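Side-chain contacts in DyP2 (Amycolatopsis sp. ATCC 39116, PDB 4G2C), which is a haem-containing dye-decolourising peroxidase that probably oxidises dyes and may also act on lignin-related compounds and manganese: residues F283-A286 and E287-L290; E417-Q420 and Q421-N425; R301-A304 and G305-V309. One frame throughout, in Å; residues are numbered along the deposited sequence.

Contact 1. Residues F283-A286 and E287-L290; sequences FKEA and ERDL. With MN (manganese (II) ion), chain D.
K284 and E287, three residues apart on helix 280-293, run alongside each other to one end. K284 NZ forms a salt bridge with E287 OE1 at 2.7 Å. It meets that oxygen from above the carboxylate plane, 36° out of it. The lysine chain is bent at chi2 (-50°), which folds CD and CE back along E287. NZ is also hydrogen-bonded to F215 O. The second carboxylate oxygen turns to the metal: E287 OE2 binds manganese at 2.3 Å. Water 1 and E313 OE2 also bind the ion, so one side of this helix forms half of the protein's two-glutamate manganese site. F283 has its CG anti to the backbone N (chi1 -168°), and the ring reaches E287 edge-on. F283 CE2 lies 3.3 Å from E287 OE1, with ring and carboxylate planes nearly perpendicular. With an alanine at K284, F215 O and E287 OE1 would each lose the ammonium they share, and the carboxylate is likely to be held less firmly beside the metal. On the solvent side, E285 CA sits over one face of the R288 guanidinium. R288 NE and NH2 both bond to D289 OD1 in a salt bridge, NE at 3.0 Å, with OD1 nearly in the guanidinium plane.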
loop_
_atom_site.group_PDB
_atom_site.type_symbol
_atom_site.label_atom_id
_atom_site.label_comp_id
_atom_site.label_asym_id
_atom_site.label_seq_id
_atom_site.Cartn_x
_atom_site.Cartn_y
_atom_site.Cartn_z
ATOM N N PHE A 283 -12.687 12.073 -10.895
ATOM C CA PHE A 283 -11.734 11.217 -11.600
ATOM C C PHE A 283 -12.347 10.681 -12.889
ATOM O O PHE A 283 -11.673 10.606 -13.914
ATOM C CB PHE A 283 -11.221 10.066 -10.701
ATOM C CG PHE A 283 -10.042 9.336 -11.275
ATOM C CD1 PHE A 283 -8.754 9.820 -11.094
ATOM C CD2 PHE A 283 -10.222 8.185 -12.032
ATOM C CE1 PHE A 283 -7.666 9.160 -11.644
ATOM C CE2 PHE A 283 -9.143 7.523 -12.574
ATOM C CZ PHE A 283 -7.864 8.011 -12.380
ATOM N N LYS A 284 -13.628 10.314 -12.833
ATOM C CA LYS A 284 -14.334 9.837 -14.020
ATOM C C LYS A 284 -14.609 10.962 -15.016
ATOM O O LYS A 284 -14.670 10.723 -16.216
ATOM C CB LYS A 284 -15.640 9.135 -13.654
ATOM C CG LYS A 284 -15.447 7.821 -12.964
ATOM C CD LYS A 284 -14.473 6.920 -13.727
ATOM C CE LYS A 284 -14.335 5.573 -13.031
ATOM N NZ LYS A 284 -13.269 4.719 -13.607
ATOM N N GLU A 285 -14.775 12.181 -14.521
ATOM C CA GLU A 285 -14.968 13.315 -15.401
ATOM C C GLU A 285 -13.645 13.535 -16.094
ATOM O O GLU A 285 -13.580 13.810 -17.300
ATOM C CB GLU A 285 -15.367 14.573 -14.615
ATOM C CG GLU A 285 -16.794 14.565 -14.092
ATOM C CD GLU A 285 -17.135 15.821 -13.296
ATOM O OE1 GLU A 285 -16.252 16.337 -12.575
ATOM O OE2 GLU A 285 -18.284 16.302 -13.401
ATOM N N ALA A 286 -12.582 13.413 -15.317
ATOM C CA ALA A 286 -11.245 13.568 -15.855
ATOM C C ALA A 286 -10.982 12.537 -16.934
ATOM O O ALA A 286 -10.428 12.883 -17.964
ATOM C CB ALA A 286 -10.185 13.502 -14.751
ATOM N N GLU A 287 -11.372 11.279 -16.708
ATOM C CA GLU A 287 -11.224 10.251 -17.756
ATOM C C GLU A 287 -11.959 10.722 -19.004
ATOM O O GLU A 287 -11.418 10.673 -20.115
ATOM C CB GLU A 287 -11.775 8.871 -17.340
ATOM C CG GLU A 287 -11.091 8.199 -16.144
ATOM C CD GLU A 287 -11.555 6.749 -15.892
ATOM O OE1 GLU A 287 -11.309 6.249 -14.766
ATOM O OE2 GLU A 287 -12.143 6.099 -16.805
ATOM N N ARG A 288 -13.198 11.179 -18.816
ATOM C CA ARG A 288 -14.020 11.622 -19.939
ATOM C C ARG A 288 -13.353 12.755 -20.723
ATOM O O ARG A 288 -13.221 12.675 -21.940
ATOM C CB ARG A 288 -15.406 12.057 -19.461
ATOM C CG ARG A 288 -16.311 12.559 -20.583
ATOM C CD ARG A 288 -17.418 13.442 -20.026
ATOM N NE ARG A 288 -16.873 14.599 -19.313
ATOM C CZ ARG A 288 -17.399 15.104 -18.195
ATOM N NH1 ARG A 288 -18.487 14.555 -17.663
ATOM N NH2 ARG A 288 -16.840 16.160 -17.609
ATOM N N ASP A 289 -12.940 13.801 -20.013
ATOM C CA ASP A 289 -12.351 14.974 -20.637
ATOM C C ASP A 289 -11.039 14.679 -21.377
ATOM O O ASP A 289 -10.790 15.254 -22.440
ATOM C CB ASP A 289 -12.135 16.096 -19.610
ATOM C CG ASP A 289 -13.445 16.614 -19.011
ATOM O OD1 ASP A 289 -14.530 16.371 -19.592
ATOM O OD2 ASP A 289 -13.384 17.265 -17.947
ATOM N N LEU A 290 -10.200 13.808 -20.815
ATOM C CA LEU A 290 -8.944 13.447 -21.479
ATOM C C LEU A 290 -9.239 12.683 -22.763
ATOM O O LEU A 290 -8.616 12.933 -23.797
ATOM C CB LEU A 290 -8.023 12.622 -20.557
ATOM C CG LEU A 290 -6.742 12.018 -21.162
ATOM C CD1 LEU A 290 -5.804 13.086 -21.727
ATOM C CD2 LEU A 290 -5.986 11.159 -20.153
HETATM MN MN MN D . -12.665 3.933 -17.416
HETATM O O HOH W 1 -10.631 3.001 -18.021
#

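Contact 2. Residues E417-Q420 and Q421-N425; sequences EFTQ and QIWAN. With HEM (protoporphyrin IX containing Fe), chain C.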
loop_
_atom_site.group_PDB
_atom_site.type_symbol
_atom_site.label_atom_id
_atom_site.label_comp_id
_atom_site.label_asym_id
_atom_site.label_seq_id
_atom_site.Cartn_x
_atom_site.Cartn_y
_atom_site.Cartn_z
ATOM N N GLU A 417 8.241 7.485 1.458
ATOM C CA GLU A 417 8.519 8.902 1.210
ATOM C C GLU A 417 9.284 9.173 -0.070
ATOM O O GLU A 417 9.014 10.148 -0.748
ATOM C CB GLU A 417 9.244 9.544 2.387
ATOM C CG GLU A 417 8.430 9.551 3.669
ATOM C CD GLU A 417 9.146 10.283 4.764
ATOM O OE1 GLU A 417 10.401 10.350 4.690
ATOM O OE2 GLU A 417 8.458 10.815 5.668
ATOM N N PHE A 418 10.258 8.325 -0.388
ATOM C CA PHE A 418 10.963 8.428 -1.660
ATOM C C PHE A 418 9.947 8.374 -2.808
ATOM O O PHE A 418 9.935 9.232 -3.702
ATOM C CB PHE A 418 11.988 7.277 -1.790
ATOM C CG PHE A 418 13.076 7.531 -2.808
ATOM C CD1 PHE A 418 12.894 7.192 -4.145
ATOM C CD2 PHE A 418 14.281 8.116 -2.425
ATOM C CE1 PHE A 418 13.906 7.424 -5.091
ATOM C CE2 PHE A 418 15.295 8.363 -3.356
ATOM C CZ PHE A 418 15.102 8.015 -4.695
ATOM N N THR A 419 9.091 7.355 -2.783
ATOM C CA THR A 419 8.147 7.103 -3.876
ATOM C C THR A 419 7.173 8.272 -4.051
ATOM O O THR A 419 6.918 8.733 -5.170
ATOM C CB THR A 419 7.371 5.793 -3.638
ATOM O OG1 THR A 419 8.282 4.680 -3.693
ATOM C CG2 THR A 419 6.261 5.608 -4.668
ATOM N N GLN A 420 6.661 8.771 -2.928
ATOM C CA GLN A 420 5.720 9.889 -2.934
ATOM C C GLN A 420 6.417 11.180 -3.344
ATOM O O GLN A 420 5.928 11.926 -4.206
ATOM C CB GLN A 420 5.108 10.078 -1.544
ATOM C CG GLN A 420 4.072 11.177 -1.490
ATOM C CD GLN A 420 2.808 10.791 -2.228
ATOM O OE1 GLN A 420 2.185 9.778 -1.909
ATOM N NE2 GLN A 420 2.427 11.588 -3.229
ATOM N N GLN A 421 7.565 11.441 -2.730
ATOM C CA GLN A 421 8.256 12.718 -2.938
ATOM C C GLN A 421 9.104 12.770 -4.216
ATOM O O GLN A 421 8.907 13.638 -5.063
ATOM C CB GLN A 421 9.112 13.092 -1.719
ATOM C CG GLN A 421 9.856 14.424 -1.914
ATOM C CD GLN A 421 10.847 14.762 -0.806
ATOM O OE1 GLN A 421 10.825 14.183 0.277
ATOM N NE2 GLN A 421 11.728 15.715 -1.086
ATOM N N ILE A 422 10.035 11.832 -4.348
ATOM C CA ILE A 422 11.051 11.861 -5.400
ATOM C C ILE A 422 10.556 11.299 -6.731
ATOM O O ILE A 422 11.158 11.535 -7.776
ATOM C CB ILE A 422 12.274 11.021 -4.975
ATOM C CG1 ILE A 422 12.725 11.440 -3.579
ATOM C CG2 ILE A 422 13.402 11.102 -6.023
ATOM C CD1 ILE A 422 13.358 12.824 -3.536
ATOM N N TRP A 423 9.477 10.527 -6.690
ATOM C CA TRP A 423 8.923 9.947 -7.904
ATOM C C TRP A 423 7.564 10.570 -8.246
ATOM O O TRP A 423 7.436 11.306 -9.236
ATOM C CB TRP A 423 8.832 8.423 -7.785
ATOM C CG TRP A 423 10.183 7.725 -7.885
ATOM C CD1 TRP A 423 11.401 8.317 -8.151
ATOM C CD2 TRP A 423 10.448 6.313 -7.749
ATOM N NE1 TRP A 423 12.391 7.358 -8.180
ATOM C CE2 TRP A 423 11.835 6.126 -7.935
ATOM C CE3 TRP A 423 9.647 5.191 -7.488
ATOM C CZ2 TRP A 423 12.436 4.865 -7.870
ATOM C CZ3 TRP A 423 10.248 3.939 -7.420
ATOM C CH2 TRP A 423 11.630 3.789 -7.618
ATOM N N ALA A 424 6.563 10.308 -7.413
ATOM C CA ALA A 424 5.199 10.729 -7.726
ATOM C C ALA A 424 5.087 12.251 -7.884
ATOM O O ALA A 424 4.570 12.739 -8.898
ATOM C CB ALA A 424 4.204 10.202 -6.686
ATOM N N ASN A 425 5.581 12.989 -6.892
ATOM C CA ASN A 425 5.472 14.439 -6.881
ATOM C C ASN A 425 6.456 15.121 -7.821
ATOM O O ASN A 425 6.413 16.330 -7.994
ATOM C CB ASN A 425 5.718 14.994 -5.476
ATOM C CG ASN A 425 4.611 14.642 -4.499
ATOM O OD1 ASN A 425 3.614 14.006 -4.857
ATOM N ND2 ASN A 425 4.802 15.025 -3.247
HETATM C CHA HEM C . -0.283 0.097 -7.985
HETATM C CHB HEM C . -4.229 2.836 -7.243
HETATM C CHC HEM C . -1.983 5.203 -3.644
HETATM C CHD HEM C . 2.152 3.032 -4.916
HETATM C C1A HEM C . -1.551 0.616 -8.089
HETATM C C2A HEM C . -2.574 0.150 -9.003
HETATM C C3A HEM C . -3.658 0.906 -8.789
HETATM C C4A HEM C . -3.363 1.867 -7.740
HETATM C CMA HEM C . -5.006 0.792 -9.521
HETATM C CAA HEM C . -2.403 -1.014 -10.019
HETATM C CBA HEM C . -2.675 -2.347 -9.314
HETATM C CGA HEM C . -1.442 -2.887 -8.625
HETATM O O1A HEM C . -0.386 -3.036 -9.265
HETATM O O2A HEM C . -1.500 -3.181 -7.413
HETATM C C1B HEM C . -3.988 3.733 -6.212
HETATM C C2B HEM C . -4.913 4.712 -5.643
HETATM C C3B HEM C . -4.272 5.355 -4.647
HETATM C C4B HEM C . -2.944 4.803 -4.536
HETATM C CMB HEM C . -6.360 4.961 -6.138
HETATM C CAB HEM C . -4.790 6.467 -3.708
HETATM C CBB HEM C . -6.098 6.658 -3.525
HETATM C C1C HEM C . -0.648 4.876 -3.730
HETATM C C2C HEM C . 0.435 5.514 -2.999
HETATM C C3C HEM C . 1.576 4.894 -3.344
HETATM C C4C HEM C . 1.246 3.858 -4.303
HETATM C CMC HEM C . 0.280 6.673 -1.973
HETATM C CAC HEM C . 3.010 5.227 -2.869
HETATM C CBC HEM C . 3.317 6.431 -2.360
HETATM C C1D HEM C . 1.874 2.016 -5.805
HETATM C C2D HEM C . 2.837 1.035 -6.232
HETATM C C3D HEM C . 2.057 0.124 -7.168
HETATM C C4D HEM C . 0.726 0.642 -7.232
HETATM C CMD HEM C . 4.313 0.934 -5.811
HETATM C CAD HEM C . 2.568 -1.076 -7.939
HETATM C CBD HEM C . 3.361 -0.474 -9.081
HETATM C CGD HEM C . 3.996 -1.656 -9.759
HETATM O O1D HEM C . 4.723 -2.411 -9.062
HETATM O O2D HEM C . 3.722 -1.848 -10.975
HETATM N NA HEM C . -2.061 1.647 -7.335
HETATM N NB HEM C . -2.806 3.825 -5.502
HETATM N NC HEM C . -0.114 3.869 -4.520
HETATM N ND HEM C . 0.654 1.747 -6.414
HETATM FE FE HEM C . -1.106 2.919 -6.084
#
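The F418 ring has I422 over one face and W423 at its edge. I422 CG1 stands over the ring centre, 3.9 Å from the centroid, in a CH-pi contact. I422 CG2 lies over the same face, nearest F418 CZ and CE1. The edge of F418 in turn points at a face of the W423 indole, making a T-shaped pair with planes at 83°. The touching atom is F418 CE1, which lies 3.4 Å from W423 NE1. F418 CG is anti to the backbone N (chi1 -160°), which brings the ring against both I422 and W423 of the next turn. H371 also stacks on F418.

Around the helix, Q420 and N425 join their side-chain amides. Q420 NE2 gives a hydrogen bond to N425 OD1 at 3.1 Å. The acceptor lies near the plane of the Q420 amide, but the donor stands above the plane of the N425 carbonyl. Q420 NE2 also bonds to I444 O, and N425 ND2 to L148 O. The bend of Q420 at chi2 (70°) sets OE1 beside the haem, 3.6 Å from HEM CBC. T419 CG2 packs on the same vinyl group, 3.7 Å from HEM CAC. Both residues belong to the haem pocket.

The backbone widens here into a pi-type turn. A424 N bonds to T419 O at 2.8 Å and N425 N to Q420 O, each five residues back.

Helix 416-424 follows strand 402-409 in the chain. Helix 145-148 packs against Q420 and Q421 and supplies K147 for a salt bridge with E417, which also has a weak hydrogen bond with Y481 of strand 474-484.

Contact 3. Residues R301-A304 and G305-V309; sequences RERA and GAMLV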
loop_
_atom_site.group_PDB
_atom_site.type_symbol
_atom_site.label_atom_id
_atom_site.label_comp_id
_atom_site.label_asym_id
_atom_site.label_seq_id
_atom_site.Cartn_x
_atom_site.Cartn_y
_atom_site.Cartn_z
ATOM N N ARG A 301 -12.365 4.811 -25.582
ATOM C CA ARG A 301 -12.315 5.955 -24.669
ATOM C C ARG A 301 -11.849 5.553 -23.265
ATOM O O ARG A 301 -11.325 6.376 -22.507
ATOM C CB ARG A 301 -13.667 6.665 -24.603
ATOM C CG ARG A 301 -13.867 7.690 -25.715
ATOM C CD ARG A 301 -15.299 8.180 -25.755
ATOM N NE ARG A 301 -16.234 7.101 -26.094
ATOM C CZ ARG A 301 -17.438 6.941 -25.545
ATOM N NH1 ARG A 301 -18.214 5.932 -25.920
ATOM N NH2 ARG A 301 -17.868 7.784 -24.614
ATOM N N GLU A 302 -12.051 4.281 -22.936
ATOM C CA GLU A 302 -11.573 3.691 -21.683
ATOM C C GLU A 302 -10.051 3.795 -21.532
ATOM O O GLU A 302 -9.538 3.764 -20.411
ATOM C CB GLU A 302 -11.966 2.210 -21.607
ATOM C CG GLU A 302 -13.447 1.933 -21.430
ATOM C CD GLU A 302 -13.782 0.460 -21.631
ATOM O OE1 GLU A 302 -12.877 -0.297 -22.050
ATOM O OE2 GLU A 302 -14.947 0.063 -21.380
ATOM N N ARG A 303 -9.336 3.891 -22.655
ATOM C CA ARG A 303 -7.877 3.956 -22.618
ATOM C C ARG A 303 -7.380 5.240 -21.942
ATOM O O ARG A 303 -6.246 5.299 -21.464
ATOM C CB ARG A 303 -7.288 3.810 -24.009
ATOM C CG ARG A 303 -5.779 3.745 -24.037
ATOM C CD ARG A 303 -5.292 3.074 -25.319
ATOM N NE ARG A 303 -5.896 3.675 -26.498
ATOM C CZ ARG A 303 -5.347 4.669 -27.189
ATOM N NH1 ARG A 303 -4.172 5.165 -26.820
ATOM N NH2 ARG A 303 -5.974 5.166 -28.249
ATOM N N ALA A 304 -8.235 6.260 -21.879
ATOM C CA ALA A 304 -7.849 7.506 -21.213
ATOM C C ALA A 304 -7.572 7.218 -19.751
ATOM O O ALA A 304 -6.626 7.753 -19.174
ATOM C CB ALA A 304 -8.934 8.554 -21.344
ATOM N N GLY A 305 -8.402 6.355 -19.168
ATOM C CA GLY A 305 -8.284 5.963 -17.778
ATOM C C GLY A 305 -7.033 5.136 -17.573
ATOM O O GLY A 305 -6.290 5.345 -16.612
ATOM N N ALA A 306 -6.813 4.183 -18.471
ATOM C CA ALA A 306 -5.600 3.373 -18.475
ATOM C C ALA A 306 -4.344 4.246 -18.510
ATOM O O ALA A 306 -3.327 3.899 -17.908
ATOM C CB ALA A 306 -5.616 2.420 -19.665
ATOM N N MET A 307 -4.404 5.378 -19.207
ATOM C CA MET A 307 -3.232 6.256 -19.304
ATOM C C MET A 307 -2.889 6.887 -17.966
ATOM O O MET A 307 -1.723 7.185 -17.698
ATOM C CB MET A 307 -3.435 7.364 -20.345
ATOM C CG MET A 307 -3.372 6.922 -21.797
ATOM S SD MET A 307 -3.846 8.268 -22.938
ATOM C CE MET A 307 -4.067 7.351 -24.465
ATOM N N LEU A 308 -3.904 7.104 -17.132
ATOM C CA LEU A 308 -3.709 7.724 -15.828
ATOM C C LEU A 308 -3.143 6.712 -14.837
ATOM O O LEU A 308 -2.337 7.048 -13.971
ATOM C CB LEU A 308 -5.041 8.259 -15.273
ATOM C CG LEU A 308 -5.801 9.241 -16.164
ATOM C CD1 LEU A 308 -7.175 9.616 -15.555
ATOM C CD2 LEU A 308 -4.939 10.453 -16.412
ATOM N N VAL A 309 -3.592 5.472 -14.961
ATOM C CA VAL A 309 -3.239 4.442 -14.000
ATOM C C VAL A 309 -2.080 3.541 -14.481
ATOM O O VAL A 309 -1.210 3.182 -13.698
ATOM C CB VAL A 309 -4.479 3.606 -13.669
ATOM C CG1 VAL A 309 -4.086 2.369 -12.875
ATOM C CG2 VAL A 309 -5.486 4.481 -12.903
#
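M307 lays its methyl end across R303, one helical turn back. M307 CE lies 3.2 Å from R303 NH1 and 4.0 Å from R303 CG. It approaches the guanidinium obliquely. M307 CG is anti to the carbonyl carbon (chi1 -73°), and the chain runs extended from there, which carries CE back to the arginine. The charged end of R303 is held from outside the two segments: NE forms a salt bridge with D300, and NH2 bonds to P456 O.

The backbone through 302-308 is unevenly bonded. E302 O takes weak bonds from both G305 N and A306 N. M307 N bonds to R303 O at 2.9 Å, and A304 O accepts weakly from M307 N and L308 N. The A304 methyl packs on A291 of helix 280-293. L308 packs on F283 and L290 of the same helix. V309 reaches the haem.

R303 is buried, and its charge is probably balanced at least in part by D300, with P456 O also accepting from the guanidinium. M307 adds an apolar contact beside NH1, made with its methyl rather than its sulfur.

In the fold
Contacts 1 and 3 lie on successive helices, 280-293 and 303-309, and their centres are 9 Å apart. The two helices touch directly: A304 CB packs on E287 O at 3.5 Å. Contact 2, on helix 416-424, touches neither. Its centre is about 24 Å from that of contact 1 and about 22 Å from that of contact 3. Contact 3 is the most buried as a whole, while contacts 1 and 2 are partly buried. Contact 1 also has an exposed charged side at R288 and D289. Its chemistry is ionic and metal-binding. Contact 2 joins aromatic packing to an amide pair beside the haem. Contact 3 is mostly backbone bonding, with R303 and M307 as its side-chain pair.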